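PDB 1T3Q: quinoline 2-oxidoreductase medium subunit, which binds the FAD cofactor of a molybdenum hydroxylase that oxidises quinoline at position 2 and probably takes part in its internal electron transfer. Local coordinates for residues 84-87 against 92-95; 97-102 against 179-184; 191-196 against 269-274. All coordinates share one frame; numbering follows the deposited sequence.

Interaction 1: residues 84-87 against 92-95; sequences PTVA and ILPK
Val-86, whose backbone N is hydrogen-bonded to Asp-83 OD1 just ahead of helix 84-89, turns its side chain across to Leu-93 and Pro-94 on the next helix, 92-97. No hydrogen bond crosses here; the contact is purely apolar and buries 123 Å² in all. One methyl does the touching. Val-86 CG1 meets Leu-93 CD1 at 3.8 Å, and the same CG1 stands 4.1 Å from Leu-93 CB, so the methyl lies along the leucine branch rather than at its end alone. On its other contact Val-86 CG1 comes 4.0 Å from Pro-94 CD, the ring carbon next to the proline nitrogen. CG1 gets there because it stands opposite the backbone N of Val-86 (chi1 172°). Leu-93 has an unusual chi1 of -139°, about 40° off the staggered anti position, and this partly eclipsed torsion helps set where its CD1 branch meets the valine. Pro-94 falls in the first turn of its helix, where a residue without N-H costs no intrahelical bond, and its ring passes the valine side chain in the opposite direction. Three residues make the contact between these consecutive short helices, with the CA atoms of Val-86 and Leu-93 7.5 Å apart. The helix pair, itself part of the FAD-binding domain, touches Ile-62 of strand 62-65 through Val-86, Met-124 and Leu-127 of helix 123-130 through Leu-93, and Trp-178 of strand 177-183, in the second sheet, through Ile-92.

Interaction 2: residues 97-102 against 179-184; sequences LAHVAH and EFDEYA. With FAD (flavin-adenine dinucleotide), chain R.
His-99 is linked to strand 177-183 through water at both ring nitrogens, while no direct hydrogen bond joins the two segments. Water 1 lies 2.7 Å from His-99 ND1 and donates to Glu-182 OE1 at 3.1 Å; water 2 lies 2.9 Å from His-99 NE2 and donates to the backbone at Phe-180 O at 2.6 Å. Both waters sit at the edge of the imidazole, in its plane, and so help to fix how the ring is turned. Between them the histidine packs directly. Phe-180 presents its edge in an offset edge-to-face pair, CE2 being 3.6 Å from His-99 CD2 and the planes 63° apart. Glu-182 slides past in the opposite direction, its OE1 coming 3.5 Å from His-99 CB. A chi1 of 73° places Glu-182 CG between the backbone N and the carbonyl carbon, and the chain then runs out extended to the histidine. Glu-182 OE2 also lies close to Glu-123 OE1, and two carboxylates this near may share a proton. After the type I turn from Leu-97 to Val-100, the loop passes over one face of the flavin: Ala-101 N, above the ring plane, makes a weak hydrogen bond of 3.2 Å to FAD O4, and Ala-101 CB is 3.4 Å from FAD N5. The positive phi of Ala-101, 43°, accompanies this close fit, and Val-100 lies over the pyrimidine part. The contact therefore joins the flavin pocket of an FAD-binding domain of the molybdopterin dehydrogenase family to the CO dehydrogenase flavoprotein C-terminal domain, the pairing found in flavoprotein subunits of molybdenum hydroxylases.

Interaction 3: residues 191-196 against 269-274; sequences ALVMAA and KAITQR
Ile-271 of helix 261-284 lies against Val-193 and Ala-195 of strand 193-202, and these three residues bury most of the 161 Å² of the contact. The isoleucine uses two branches. Its CG1 approaches Val-193 CG2 at 3.9 Å, the two side chains crossing at a slant, while its CG2 methyl meets Ala-195 CB at 4.1 Å. The fork follows from a chi1 of -60°, which sets CG1 beside the backbone N and CG2 opposite it, so that one branch serves each strand residue. Val-193 answers with CG2, the methyl held between its own backbone N and carbonyl carbon. Ala-195, having only CB to offer, lets the helix come close: its CA is 5.7 Å from that of Thr-272. There the alanine CB touches Thr-272 OG1 at 3.8 Å, a van der Waals approach of a methyl to a hydroxyl oxygen whose hydrogen bond goes to Ala-268 O, one turn back in the helix. Beyond the fork, Ile-271 CD1 lies 3.5 Å above the guanidinium plane of Arg-274, offset toward its rim, on the next turn of the helix; the polar end of that arginine is paired with Asp-181. Helix and strand run nearly the same way, with segment axes 7.7 Å apart at closest approach and inclined by 23°. Val-193 and Ala-195 are alternate residues on one face of the sheet, and the helix covers this face, with Leu-267, Ala-268 and Val-275 extending the same seam. From the other face Met-194 and Ala-196 pack on Phe-126 of helix 123-130, leaving strand 193-202 between two helices, with strand 177-183 and strand 205-214 as its antiparallel neighbours.

How the interactions relate
Interaction 2 stands at the cofactor and touches both of the others, which do not touch each other. Interactions 1 and 2, with centres 14 Å apart, meet through the salt bridge of Lys-95 NZ to Glu-179 OE2 at 3.0 Å. Interactions 2 and 3 are nearer, 11 Å between centres, and share a sheet: Tyr-183 O and Leu-192 N, 2.7 Å apart, make a probable hydrogen bond between neighbouring strands, and Asp-181 OD1 forms a salt bridge with Arg-274 NH2 at 2.7 Å. Between interactions 1 and 3 the nearest atoms are about 6 Å apart. Interaction 2 alone touches FAD; the cofactor lies about 11 Å from the Leu-93 side chain and about 13 Å from that of Val-193.

Interaction 1: residues 84-87 against 92-95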
loop_
_atom_site.group_PDB
_atom_site.type_symbol
_atom_site.label_atom_id
_atom_site.label_comp_id
_atom_site.label_asym_id
_atom_site.label_seq_id
_atom_site.Cartn_x
_atom_site.Cartn_y
_atom_site.Cartn_z
ATOM N N PRO C 84 -1.534 -49.097 22.506
ATOM C CA PRO C 84 -1.119 -50.177 23.409
ATOM C C PRO C 84 -1.523 -51.569 22.930
ATOM O O PRO C 84 -0.718 -52.500 22.949
ATOM C CB PRO C 84 -1.808 -49.814 24.726
ATOM C CG PRO C 84 -1.923 -48.331 24.653
ATOM C CD PRO C 84 -2.357 -48.112 23.228
ATOM N N THR C 85 -2.777 -51.710 22.511
ATOM C CA THR C 85 -3.275 -52.993 22.037
ATOM C C THR C 85 -2.448 -53.488 20.860
ATOM O O THR C 85 -1.968 -54.619 20.862
ATOM C CB THR C 85 -4.747 -52.894 21.607
ATOM O OG1 THR C 85 -5.531 -52.428 22.709
ATOM C CG2 THR C 85 -5.267 -54.253 21.171
ATOM N N VAL C 86 -2.280 -52.639 19.852
ATOM C CA VAL C 86 -1.498 -53.010 18.684
ATOM C C VAL C 86 -0.084 -53.384 19.104
ATOM O O VAL C 86 0.460 -54.397 18.668
ATOM C CB VAL C 86 -1.412 -51.848 17.674
ATOM C CG1 VAL C 86 -0.428 -52.197 16.570
ATOM C CG2 VAL C 86 -2.788 -51.563 17.094
ATOM N N ALA C 87 0.500 -52.556 19.962
ATOM C CA ALA C 87 1.858 -52.778 20.437
ATOM C C ALA C 87 2.061 -54.151 21.076
ATOM O O ALA C 87 3.096 -54.785 20.872
ATOM C CB ALA C 87 2.247 -51.681 21.427
ATOM N N ILE C 92 5.344 -55.813 15.376
ATOM C CA ILE C 92 6.031 -55.536 14.122
ATOM C C ILE C 92 5.355 -54.381 13.384
ATOM O O ILE C 92 6.001 -53.654 12.633
ATOM C CB ILE C 92 6.061 -56.782 13.196
ATOM C CG1 ILE C 92 6.882 -56.478 11.940
ATOM C CG2 ILE C 92 4.638 -57.195 12.814
ATOM C CD1 ILE C 92 8.354 -56.172 12.215
ATOM N N LEU C 93 4.056 -54.203 13.609
ATOM C CA LEU C 93 3.310 -53.136 12.944
ATOM C C LEU C 93 3.887 -51.752 13.252
ATOM O O LEU C 93 4.216 -50.996 12.342
ATOM C CB LEU C 93 1.831 -53.185 13.346
ATOM C CG LEU C 93 0.798 -52.947 12.238
ATOM C CD1 LEU C 93 -0.575 -52.778 12.865
ATOM C CD2 LEU C 93 1.151 -51.723 11.423
ATOM N N PRO C 94 4.015 -51.399 14.541
ATOM C CA PRO C 94 4.573 -50.073 14.815
ATOM C C PRO C 94 6.025 -49.906 14.356
ATOM O O PRO C 94 6.453 -48.798 14.038
ATOM C CB PRO C 94 4.391 -49.918 16.332
ATOM C CG PRO C 94 4.325 -51.321 16.833
ATOM C CD PRO C 94 3.517 -52.029 15.776
ATOM N N LYS C 95 6.785 -50.995 14.307
ATOM C CA LYS C 95 8.172 -50.885 13.868
ATOM C C LYS C 95 8.243 -50.598 12.368
ATOM O O LYS C 95 9.163 -49.926 11.890
ATOM C CB LYS C 95 8.952 -52.156 14.219
ATOM C CG LYS C 95 9.078 -52.365 15.723
ATOM C CD LYS C 95 10.223 -53.292 16.095
ATOM C CE LYS C 95 10.003 -54.699 15.587
ATOM N NZ LYS C 95 11.077 -55.603 16.088
#

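Interaction 2: residues 97-102 against 179-184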
loop_
_atom_site.group_PDB
_atom_site.type_symbol
_atom_site.label_atom_id
_atom_site.label_comp_id
_atom_site.label_asym_id
_atom_site.label_seq_id
_atom_site.Cartn_x
_atom_site.Cartn_y
_atom_site.Cartn_z
ATOM N N LEU C 97 5.754 -49.000 10.692
ATOM C CA LEU C 97 5.187 -47.666 10.533
ATOM C C LEU C 97 6.190 -46.539 10.759
ATOM O O LEU C 97 5.966 -45.411 10.321
ATOM C CB LEU C 97 3.987 -47.502 11.465
ATOM C CG LEU C 97 2.752 -48.305 11.038
ATOM C CD1 LEU C 97 1.756 -48.389 12.180
ATOM C CD2 LEU C 97 2.124 -47.651 9.818
ATOM N N ALA C 98 7.292 -46.837 11.439
ATOM C CA ALA C 98 8.315 -45.829 11.685
ATOM C C ALA C 98 8.947 -45.394 10.361
ATOM O O ALA C 98 9.487 -44.292 10.246
ATOM C CB ALA C 98 9.389 -46.385 12.616
ATOM N N HIS C 99 8.867 -46.268 9.364
ATOM C CA HIS C 99 9.427 -46.010 8.040
ATOM C C HIS C 99 8.451 -45.282 7.118
ATOM O O HIS C 99 8.847 -44.761 6.075
ATOM C CB HIS C 99 9.839 -47.333 7.381
ATOM C CG HIS C 99 10.984 -48.019 8.060
ATOM N ND1 HIS C 99 12.298 -47.658 7.846
ATOM C CD2 HIS C 99 11.012 -49.024 8.967
ATOM C CE1 HIS C 99 13.086 -48.413 8.592
ATOM N NE2 HIS C 99 12.330 -49.247 9.282
ATOM N N VAL C 100 7.180 -45.243 7.499
ATOM C CA VAL C 100 6.172 -44.593 6.669
ATOM C C VAL C 100 6.135 -43.069 6.791
ATOM O O VAL C 100 5.790 -42.521 7.841
ATOM C CB VAL C 100 4.764 -45.161 6.975
ATOM C CG1 VAL C 100 3.704 -44.397 6.195
ATOM C CG2 VAL C 100 4.721 -46.641 6.609
ATOM N N ALA C 101 6.492 -42.401 5.695
ATOM C CA ALA C 101 6.497 -40.944 5.615
ATOM C C ALA C 101 7.090 -40.267 6.849
ATOM O O ALA C 101 8.110 -40.701 7.396
ATOM C CB ALA C 101 5.073 -40.441 5.384
ATOM N N HIS C 102 6.448 -39.186 7.269
ATOM C CA HIS C 102 6.894 -38.451 8.436
ATOM C C HIS C 102 5.722 -38.217 9.368
ATOM O O HIS C 102 4.578 -38.544 9.045
ATOM C CB HIS C 102 7.521 -37.114 8.027
ATOM C CG HIS C 102 8.723 -37.261 7.149
ATOM N ND1 HIS C 102 8.632 -37.562 5.807
ATOM C CD2 HIS C 102 10.046 -37.199 7.432
ATOM C CE1 HIS C 102 9.847 -37.681 5.302
ATOM N NE2 HIS C 102 10.723 -37.467 6.266
ATOM N N GLU C 179 10.970 -59.101 11.860
ATOM C CA GLU C 179 11.873 -57.962 11.797
ATOM C C GLU C 179 11.690 -57.416 10.388
ATOM O O GLU C 179 11.460 -58.178 9.445
ATOM C CB GLU C 179 13.330 -58.376 12.042
ATOM C CG GLU C 179 13.604 -58.825 13.475
ATOM C CD GLU C 179 13.379 -57.727 14.510
ATOM O OE1 GLU C 179 13.429 -58.032 15.722
ATOM O OE2 GLU C 179 13.158 -56.560 14.125
ATOM N N PHE C 180 11.780 -56.099 10.249
ATOM C CA PHE C 180 11.582 -55.449 8.962
ATOM C C PHE C 180 12.644 -54.392 8.705
ATOM O O PHE C 180 13.209 -53.822 9.637
ATOM C CB PHE C 180 10.195 -54.792 8.943
ATOM C CG PHE C 180 9.954 -53.887 7.765
ATOM C CD1 PHE C 180 9.390 -54.380 6.591
ATOM C CD2 PHE C 180 10.280 -52.534 7.833
ATOM C CE1 PHE C 180 9.152 -53.539 5.500
ATOM C CE2 PHE C 180 10.048 -51.681 6.749
ATOM C CZ PHE C 180 9.481 -52.184 5.581
ATOM N N ASP C 181 12.907 -54.134 7.430
ATOM C CA ASP C 181 13.874 -53.123 7.045
ATOM C C ASP C 181 13.646 -52.777 5.583
ATOM O O ASP C 181 12.959 -53.501 4.869
ATOM C CB ASP C 181 15.299 -53.632 7.250
ATOM C CG ASP C 181 16.309 -52.507 7.348
ATOM O OD1 ASP C 181 17.513 -52.811 7.463
ATOM O OD2 ASP C 181 15.905 -51.321 7.317
ATOM N N GLU C 182 14.213 -51.664 5.140
ATOM C CA GLU C 182 14.048 -51.241 3.759
ATOM C C GLU C 182 15.174 -50.294 3.373
ATOM O O GLU C 182 15.933 -49.842 4.225
ATOM C CB GLU C 182 12.702 -50.532 3.585
ATOM C CG GLU C 182 12.639 -49.135 4.208
ATOM C CD GLU C 182 11.256 -48.516 4.118
ATOM O OE1 GLU C 182 11.148 -47.270 4.143
ATOM O OE2 GLU C 182 10.271 -49.279 4.033
ATOM N N TYR C 183 15.279 -50.010 2.081
ATOM C CA TYR C 183 16.295 -49.099 1.578
ATOM C C TYR C 183 15.586 -47.907 0.949
ATOM O O TYR C 183 14.838 -48.061 -0.014
ATOM C CB TYR C 183 17.152 -49.782 0.514
ATOM C CG TYR C 183 18.316 -48.944 0.028
ATOM C CD1 TYR C 183 19.543 -48.971 0.690
ATOM C CD2 TYR C 183 18.198 -48.134 -1.105
ATOM C CE1 TYR C 183 20.630 -48.221 0.235
ATOM C CE2 TYR C 183 19.279 -47.378 -1.569
ATOM C CZ TYR C 183 20.492 -47.430 -0.896
ATOM O OH TYR C 183 21.575 -46.712 -1.359
ATOM N N ALA C 184 15.818 -46.725 1.509
ATOM C CA ALA C 184 15.229 -45.487 1.005
ATOM C C ALA C 184 16.327 -44.428 1.032
ATOM O O ALA C 184 17.175 -44.443 1.924
ATOM C CB ALA C 184 14.059 -45.063 1.889
HETATM P PA FAD R . -6.747 -41.159 1.213
HETATM O O1A FAD R . -5.659 -40.414 0.522
HETATM O O2A FAD R . -7.847 -40.499 1.596
HETATM O O5B FAD R . -7.166 -42.031 0.043
HETATM C C5B FAD R . -6.479 -43.243 -0.411
HETATM C C4B FAD R . -7.335 -43.923 -1.562
HETATM O O4B FAD R . -8.101 -45.012 -0.910
HETATM C C3B FAD R . -8.410 -43.092 -2.343
HETATM O O3B FAD R . -8.552 -43.534 -3.660
HETATM C C2B FAD R . -9.680 -43.300 -1.461
HETATM O O2B FAD R . -10.870 -43.169 -2.197
HETATM C C1B FAD R . -9.536 -44.735 -1.048
HETATM N N9A FAD R . -10.055 -45.055 0.282
HETATM C C8A FAD R . -9.650 -44.519 1.488
HETATM N N7A FAD R . -10.149 -45.166 2.540
HETATM C C5A FAD R . -10.931 -46.159 2.000
HETATM C C6A FAD R . -11.747 -47.250 2.622
HETATM N N6A FAD R . -11.893 -47.419 3.912
HETATM N N1A FAD R . -12.393 -48.084 1.718
HETATM C C2A FAD R . -12.275 -47.937 0.352
HETATM N N3A FAD R . -11.563 -46.974 -0.300
HETATM C C4A FAD R . -10.951 -46.071 0.563
HETATM N N1 FAD R . 2.838 -44.245 2.342
HETATM C C2 FAD R . 3.640 -45.281 2.602
HETATM O O2 FAD R . 3.262 -46.422 2.508
HETATM N N3 FAD R . 5.049 -45.102 2.813
HETATM C C4 FAD R . 5.662 -43.858 2.673
HETATM O O4 FAD R . 6.860 -43.772 2.824
HETATM C C4X FAD R . 4.806 -42.724 2.309
HETATM N N5 FAD R . 5.342 -41.470 2.150
HETATM C C5X FAD R . 4.481 -40.415 1.911
HETATM C C6 FAD R . 5.058 -39.114 1.743
HETATM C C7 FAD R . 4.265 -37.992 1.503
HETATM C C7M FAD R . 4.930 -36.647 1.300
HETATM C C8 FAD R . 2.790 -38.128 1.444
HETATM C C8M FAD R . 1.872 -36.956 1.193
HETATM C C9 FAD R . 2.201 -39.408 1.631
HETATM C C9A FAD R . 3.030 -40.554 1.849
HETATM N N10 FAD R . 2.511 -41.913 2.027
HETATM C C10 FAD R . 3.346 -42.973 2.210
HETATM C "C1'" FAD R . 1.056 -42.138 1.812
HETATM C "C2'" FAD R . 0.261 -42.301 3.140
HETATM O "O2'" FAD R . 0.546 -43.582 3.712
HETATM C "C3'" FAD R . -1.216 -42.155 2.763
HETATM O "O3'" FAD R . -1.877 -41.659 3.935
HETATM C "C4'" FAD R . -1.879 -43.488 2.326
HETATM O "O4'" FAD R . -1.219 -44.048 1.186
HETATM C "C5'" FAD R . -3.302 -43.166 1.967
HETATM O "O5'" FAD R . -4.180 -43.184 3.247
HETATM P P FAD R . -5.163 -42.067 3.471
HETATM O O1P FAD R . -5.889 -42.429 4.772
HETATM O O2P FAD R . -4.592 -40.803 3.399
HETATM O O3P FAD R . -6.157 -42.133 2.387
HETATM O O HOH W 1 12.964 -45.711 6.039
HETATM O O HOH W 2 12.951 -51.543 10.933
#

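Interaction 3: residues 191-196 against 269-274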
loop_
_atom_site.group_PDB
_atom_site.type_symbol
_atom_site.label_atom_id
_atom_site.label_comp_id
_atom_site.label_asym_id
_atom_site.label_seq_id
_atom_site.Cartn_x
_atom_site.Cartn_y
_atom_site.Cartn_z
ATOM N N ALA C 191 10.636 -46.467 -0.262
ATOM C CA ALA C 191 11.684 -47.469 -0.375
ATOM C C ALA C 191 11.893 -48.022 -1.774
ATOM O O ALA C 191 10.943 -48.213 -2.526
ATOM C CB ALA C 191 11.397 -48.616 0.586
ATOM N N LEU C 192 13.149 -48.272 -2.121
ATOM C CA LEU C 192 13.458 -48.860 -3.413
ATOM C C LEU C 192 13.160 -50.347 -3.240
ATOM O O LEU C 192 12.709 -51.015 -4.168
ATOM C CB LEU C 192 14.931 -48.660 -3.772
ATOM C CG LEU C 192 15.372 -47.237 -4.132
ATOM C CD1 LEU C 192 16.840 -47.243 -4.523
ATOM C CD2 LEU C 192 14.522 -46.712 -5.282
ATOM N N VAL C 193 13.411 -50.846 -2.028
ATOM C CA VAL C 193 13.174 -52.246 -1.687
ATOM C C VAL C 193 12.945 -52.405 -0.186
ATOM O O VAL C 193 13.572 -51.721 0.626
ATOM C CB VAL C 193 14.377 -53.150 -2.077
ATOM C CG1 VAL C 193 14.625 -53.088 -3.577
ATOM C CG2 VAL C 193 15.630 -52.716 -1.315
ATOM N N MET C 194 12.029 -53.294 0.181
ATOM C CA MET C 194 11.765 -53.565 1.586
ATOM C C MET C 194 11.709 -55.074 1.763
ATOM O O MET C 194 11.466 -55.806 0.806
ATOM C CB MET C 194 10.459 -52.913 2.051
ATOM C CG MET C 194 9.204 -53.321 1.294
ATOM S SD MET C 194 7.751 -52.527 2.022
ATOM C CE MET C 194 7.854 -50.901 1.328
ATOM N N ALA C 195 11.970 -55.540 2.978
ATOM C CA ALA C 195 11.952 -56.967 3.250
ATOM C C ALA C 195 11.561 -57.243 4.693
ATOM O O ALA C 195 11.822 -56.441 5.594
ATOM C CB ALA C 195 13.321 -57.578 2.953
ATOM N N ALA C 196 10.922 -58.385 4.898
ATOM C CA ALA C 196 10.489 -58.796 6.220
ATOM C C ALA C 196 10.912 -60.240 6.399
ATOM O O ALA C 196 10.929 -61.018 5.443
ATOM C CB ALA C 196 8.973 -58.666 6.347
ATOM N N LYS C 269 18.883 -57.922 -2.223
ATOM C CA LYS C 269 19.669 -59.012 -1.665
ATOM C C LYS C 269 20.359 -58.572 -0.370
ATOM O O LYS C 269 20.373 -59.308 0.621
ATOM C CB LYS C 269 20.698 -59.473 -2.706
ATOM C CG LYS C 269 21.416 -60.777 -2.392
ATOM C CD LYS C 269 22.609 -60.557 -1.479
ATOM C CE LYS C 269 23.420 -61.834 -1.311
ATOM N NZ LYS C 269 24.630 -61.602 -0.475
ATOM N N ALA C 270 20.912 -57.362 -0.374
ATOM C CA ALA C 270 21.602 -56.831 0.801
ATOM C C ALA C 270 20.644 -56.618 1.966
ATOM O O ALA C 270 20.960 -56.942 3.108
ATOM C CB ALA C 270 22.295 -55.514 0.451
ATOM N N ILE C 271 19.473 -56.069 1.673
ATOM C CA ILE C 271 18.476 -55.808 2.702
ATOM C C ILE C 271 17.884 -57.103 3.264
ATOM O O ILE C 271 17.662 -57.226 4.473
ATOM C CB ILE C 271 17.342 -54.931 2.143
ATOM C CG1 ILE C 271 17.921 -53.600 1.651
ATOM C CG2 ILE C 271 16.277 -54.701 3.205
ATOM C CD1 ILE C 271 18.655 -52.808 2.722
ATOM N N THR C 272 17.630 -58.065 2.384
ATOM C CA THR C 272 17.060 -59.342 2.800
ATOM C C THR C 272 18.013 -60.079 3.732
ATOM O O THR C 272 17.603 -60.615 4.762
ATOM C CB THR C 272 16.743 -60.226 1.580
ATOM O OG1 THR C 272 15.690 -59.617 0.822
ATOM C CG2 THR C 272 16.309 -61.621 2.016
ATOM N N GLN C 273 19.292 -60.097 3.370
ATOM C CA GLN C 273 20.296 -60.752 4.192
ATOM C C GLN C 273 20.337 -60.089 5.563
ATOM O O GLN C 273 20.399 -60.761 6.594
ATOM C CB GLN C 273 21.666 -60.649 3.518
ATOM C CG GLN C 273 22.824 -61.034 4.408
ATOM C CD GLN C 273 24.151 -61.039 3.671
ATOM O OE1 GLN C 273 25.210 -61.087 4.289
ATOM N NE2 GLN C 273 24.095 -61.000 2.343
ATOM N N ARG C 274 20.284 -58.763 5.567
ATOM C CA ARG C 274 20.321 -57.995 6.803
ATOM C C ARG C 274 19.142 -58.297 7.725
ATOM O O ARG C 274 19.324 -58.510 8.925
ATOM C CB ARG C 274 20.343 -56.498 6.487
ATOM C CG ARG C 274 20.439 -55.617 7.720
ATOM C CD ARG C 274 20.046 -54.183 7.404
ATOM N NE ARG C 274 20.909 -53.567 6.402
ATOM C CZ ARG C 274 20.672 -52.382 5.845
ATOM N NH1 ARG C 274 21.514 -51.891 4.945
ATOM N NH2 ARG C 274 19.590 -51.693 6.180
#